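Local coordinates for DUF5012 domain-containing protein (Bacteroides thetaiotaomicron, PDB 5FQ8) that is an uncharacterised lipoprotein of unknown function with an Ig-like domain of bacterial surface proteins, consistent with a lipid-tethered place at the cell surface, at residues Y119-I123 / Y132-F136; V34-Y38 / F81-V85. One frame throughout, in Å; residues are numbered along the deposited sequence.

Contact 1 (Y119-I123 / Y132-F136)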
# COMPACT_ATOMS: atom_id res chain seq x y z
N TYR G 119 -38.71 -40.81 14.55
CA TYR G 119 -37.72 -41.69 15.15
C TYR G 119 -38.24 -43.12 15.21
O TYR G 119 -39.43 -43.35 15.41
CB TYR G 119 -37.38 -41.17 16.54
CG TYR G 119 -36.82 -39.78 16.47
CD1 TYR G 119 -35.83 -39.47 15.56
CD2 TYR G 119 -37.31 -38.77 17.28
CE1 TYR G 119 -35.31 -38.21 15.47
CE2 TYR G 119 -36.80 -37.50 17.20
CZ TYR G 119 -35.79 -37.22 16.29
OH TYR G 119 -35.26 -35.95 16.19
N GLU G 120 -37.34 -44.08 15.03
CA GLU G 120 -37.71 -45.49 15.02
C GLU G 120 -37.38 -46.13 16.36
O GLU G 120 -36.39 -45.77 17.01
CB GLU G 120 -37.00 -46.23 13.89
CG GLU G 120 -37.57 -45.96 12.49
CD GLU G 120 -37.01 -46.86 11.41
OE1 GLU G 120 -36.05 -47.61 11.69
OE2 GLU G 120 -37.53 -46.82 10.28
N ILE G 121 -38.22 -47.07 16.78
CA ILE G 121 -37.97 -47.88 17.96
C ILE G 121 -38.32 -49.32 17.64
O ILE G 121 -38.81 -49.64 16.56
CB ILE G 121 -38.76 -47.40 19.19
CG1 ILE G 121 -40.26 -47.49 18.92
CG2 ILE G 121 -38.36 -46.00 19.58
CD1 ILE G 121 -41.09 -47.32 20.15
N VAL G 122 -38.07 -50.21 18.60
CA VAL G 122 -38.16 -51.65 18.39
C VAL G 122 -39.06 -52.26 19.46
O VAL G 122 -38.89 -51.99 20.65
CB VAL G 122 -36.76 -52.30 18.44
CG1 VAL G 122 -36.86 -53.78 18.13
CG2 VAL G 122 -35.82 -51.61 17.49
N ILE G 123 -40.01 -53.10 19.02
CA ILE G 123 -40.96 -53.76 19.91
C ILE G 123 -41.19 -55.18 19.43
O ILE G 123 -41.69 -55.39 18.32
CB ILE G 123 -42.31 -53.01 19.98
CG1 ILE G 123 -42.11 -51.51 20.22
CG2 ILE G 123 -43.16 -53.57 21.09
CD1 ILE G 123 -43.39 -50.74 20.31
N TYR G 132 -40.83 -56.77 24.57
CA TYR G 132 -39.64 -55.98 24.84
C TYR G 132 -39.68 -54.69 24.05
O TYR G 132 -39.99 -54.70 22.85
CB TYR G 132 -38.38 -56.76 24.47
CG TYR G 132 -37.11 -55.94 24.52
CD1 TYR G 132 -36.38 -55.83 25.70
CD2 TYR G 132 -36.63 -55.27 23.39
CE1 TYR G 132 -35.22 -55.08 25.75
CE2 TYR G 132 -35.47 -54.53 23.43
CZ TYR G 132 -34.77 -54.44 24.62
OH TYR G 132 -33.61 -53.70 24.67
N ILE G 133 -39.36 -53.58 24.71
CA ILE G 133 -39.40 -52.25 24.11
C ILE G 133 -38.03 -51.62 24.26
O ILE G 133 -37.47 -51.61 25.36
CB ILE G 133 -40.49 -51.37 24.75
CG1 ILE G 133 -40.35 -49.92 24.30
CG2 ILE G 133 -40.44 -51.46 26.26
CD1 ILE G 133 -40.98 -49.64 22.97
N SER G 134 -37.49 -51.10 23.17
CA SER G 134 -36.14 -50.58 23.19
C SER G 134 -36.06 -49.16 23.73
O SER G 134 -34.99 -48.73 24.16
CB SER G 134 -35.53 -50.61 21.80
OG SER G 134 -36.31 -49.82 20.92
N ASP G 135 -37.17 -48.41 23.71
CA ASP G 135 -37.14 -47.03 24.20
C ASP G 135 -38.58 -46.60 24.47
O ASP G 135 -39.33 -46.31 23.53
CB ASP G 135 -36.46 -46.11 23.20
CG ASP G 135 -36.03 -44.80 23.82
OD1 ASP G 135 -36.41 -44.54 24.98
OD2 ASP G 135 -35.32 -44.02 23.14
N PHE G 136 -38.96 -46.57 25.75
CA PHE G 136 -40.26 -46.02 26.11
C PHE G 136 -40.38 -44.54 25.80
O PHE G 136 -41.50 -44.02 25.81
CB PHE G 136 -40.51 -46.20 27.60
CG PHE G 136 -41.30 -47.43 27.94
CD1 PHE G 136 -42.58 -47.59 27.47
CD2 PHE G 136 -40.76 -48.40 28.77
CE1 PHE G 136 -43.31 -48.71 27.79
CE2 PHE G 136 -41.48 -49.52 29.10
CZ PHE G 136 -42.76 -49.68 28.61
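V122 and S134 meet where the hairpin of strands 120-125 and 130-133 opens in the C-terminal domain. S134 N donates to V122 O (3.0 Å), lying in the carbonyl plane, as in regular antiparallel pairing. The return bond is different: S134, just past the strand, has psi -21°, which turns its carbonyl off the strand path, and V122 N instead donates to S134 OG at 2.9 Å, with 144° at the hydrogen. The hydroxyl gets there because it lies between the backbone N and carbonyl carbon of S134 (chi1 60°). An alanine here would remove that acceptor and is likely to leave the buried V122 N without its mate. Next along, I123 and I133 form a non-hydrogen-bonded pair with CA atoms 4.7 Å apart; their side chains lie alongside on one face, where I123 CG1 meets I133 CD1 at 3.5 Å. I133 CD1 also meets I121 CD1 at 3.7 Å, the two side chains crossing at a slant, and F157 of strand 154-159 joins this apolar group. The I123/I133 pairing is that of an antiparallel beta hairpin; just beyond the end of strand 130-133, the S134 hydroxyl accepts the V122 N-H.

Contact 2 (V34-Y38 / F81-V85)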
# COMPACT_ATOMS: atom_id res chain seq x y z
N VAL G 34 -31.16 -64.01 6.92
CA VAL G 34 -30.34 -63.89 5.73
C VAL G 34 -29.44 -62.68 5.89
O VAL G 34 -29.93 -61.57 6.16
CB VAL G 34 -31.21 -63.75 4.47
CG1 VAL G 34 -30.33 -63.74 3.23
CG2 VAL G 34 -32.22 -64.87 4.41
N GLU G 35 -28.15 -62.88 5.72
CA GLU G 35 -27.16 -61.82 5.86
C GLU G 35 -27.44 -60.70 4.87
O GLU G 35 -27.32 -60.90 3.66
CB GLU G 35 -25.76 -62.39 5.66
CG GLU G 35 -24.66 -61.36 5.62
CD GLU G 35 -24.64 -60.49 6.84
OE1 GLU G 35 -24.68 -61.02 7.96
OE2 GLU G 35 -24.58 -59.26 6.69
N PRO G 36 -27.82 -59.51 5.34
CA PRO G 36 -28.10 -58.40 4.41
C PRO G 36 -26.91 -58.00 3.55
O PRO G 36 -27.12 -57.54 2.42
CB PRO G 36 -28.52 -57.27 5.35
CG PRO G 36 -29.00 -57.95 6.57
CD PRO G 36 -28.13 -59.15 6.72
N GLY G 37 -25.69 -58.12 4.04
CA GLY G 37 -24.50 -57.86 3.26
C GLY G 37 -23.65 -56.75 3.84
O GLY G 37 -24.06 -55.99 4.72
N TYR G 38 -22.44 -56.65 3.30
CA TYR G 38 -21.48 -55.64 3.73
C TYR G 38 -20.37 -55.58 2.70
O TYR G 38 -20.17 -56.51 1.91
CB TYR G 38 -20.91 -55.96 5.11
CG TYR G 38 -20.44 -57.38 5.23
CD1 TYR G 38 -19.15 -57.73 4.87
CD2 TYR G 38 -21.29 -58.37 5.69
CE1 TYR G 38 -18.73 -59.02 4.97
CE2 TYR G 38 -20.87 -59.66 5.79
CZ TYR G 38 -19.59 -59.98 5.43
OH TYR G 38 -19.17 -61.28 5.53
N PHE G 81 -18.81 -52.43 12.77
CA PHE G 81 -20.19 -51.98 12.91
C PHE G 81 -21.02 -53.11 13.52
O PHE G 81 -20.65 -54.28 13.44
CB PHE G 81 -20.79 -51.49 11.57
CG PHE G 81 -21.01 -52.56 10.54
CD1 PHE G 81 -22.15 -53.34 10.54
CD2 PHE G 81 -20.11 -52.75 9.51
CE1 PHE G 81 -22.37 -54.30 9.58
CE2 PHE G 81 -20.32 -53.71 8.55
CZ PHE G 81 -21.46 -54.49 8.58
N THR G 82 -22.14 -52.74 14.14
CA THR G 82 -23.01 -53.69 14.82
C THR G 82 -24.33 -53.84 14.09
O THR G 82 -24.88 -52.87 13.57
CB THR G 82 -23.31 -53.27 16.25
OG1 THR G 82 -22.14 -52.71 16.84
CG2 THR G 82 -23.74 -54.47 17.05
N ARG G 83 -24.85 -55.07 14.09
CA ARG G 83 -26.20 -55.35 13.61
C ARG G 83 -26.91 -56.18 14.66
O ARG G 83 -26.39 -57.21 15.10
CB ARG G 83 -26.16 -56.08 12.27
CG ARG G 83 -27.51 -56.21 11.61
CD ARG G 83 -27.35 -56.92 10.30
NE ARG G 83 -27.11 -55.99 9.21
CZ ARG G 83 -26.35 -56.27 8.16
NH1 ARG G 83 -25.74 -57.43 8.08
NH2 ARG G 83 -26.19 -55.38 7.20
N THR G 84 -28.10 -55.73 15.06
CA THR G 84 -28.87 -56.36 16.13
C THR G 84 -30.11 -57.03 15.55
O THR G 84 -30.90 -56.39 14.86
CB THR G 84 -29.30 -55.32 17.16
OG1 THR G 84 -28.16 -54.55 17.56
CG2 THR G 84 -29.89 -56.00 18.36
N VAL G 85 -30.28 -58.31 15.86
CA VAL G 85 -31.39 -59.10 15.34
C VAL G 85 -32.27 -59.53 16.49
O VAL G 85 -31.78 -60.08 17.48
CB VAL G 85 -30.88 -60.33 14.56
CG1 VAL G 85 -32.04 -61.21 14.16
CG2 VAL G 85 -30.13 -59.89 13.34
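E35, P36 and G37 receive the side chain of R83 in a polar contact near the surface of the Ig-like domain, between the loop that leads into strand 38-42 and strand 78-87 of the other sheet. The backbones stay well apart, with P36 and R83 CA atoms 9.9 Å from each other, and the arginine side chain reaches across to the loop. Its chain runs extended from the strand and bends only at chi3 (-90°), which brings the guanidinium to the loop. E35 OE2 lies at the edge of that group, 2.6 Å from R83 NH1, in a salt bridge whose hydrogen bond is weak (129° at the hydrogen); the carboxylate and guanidinium planes are 39° apart. The same oxygen accepts G37 N, on its anti side, so one carboxylate atom ties the turn of the loop to the arginine. Outside the two segments, Y69 OH bonds E35 OE1 and D22 O takes R83 NE. Two residues earlier in the strand, the F81 ring presents its edge, through CZ, to Y38 CB at 3.8 Å. R83 NH2 makes a long, weak bond to G37 O (3.3 Å), while P36 covers one face of the guanidinium, its CG 3.5 Å from R83 CZ, over the centre of the group.

Overall arrangement
The two contacts lie in different modules and follow one another along the chain: contact 2 is complete at V85 before contact 1 begins at Y119. Their centres are about 19 Å apart, and their nearest atoms, about 7 Å apart, do not touch. Contact 2 joins a loop and a strand across the Ig-like domain, from the three-stranded to the four-stranded sheet, mainly through polar groups near the surface. Contact 1 is local, within one hairpin of the large antiparallel sheet of the C-terminal domain, and is buried. Strand 24-27 comes close to both, since V122 touches K24 and V26 while P36 touches I25; this edge strand of the Ig-like domain therefore packs against the C-terminal module.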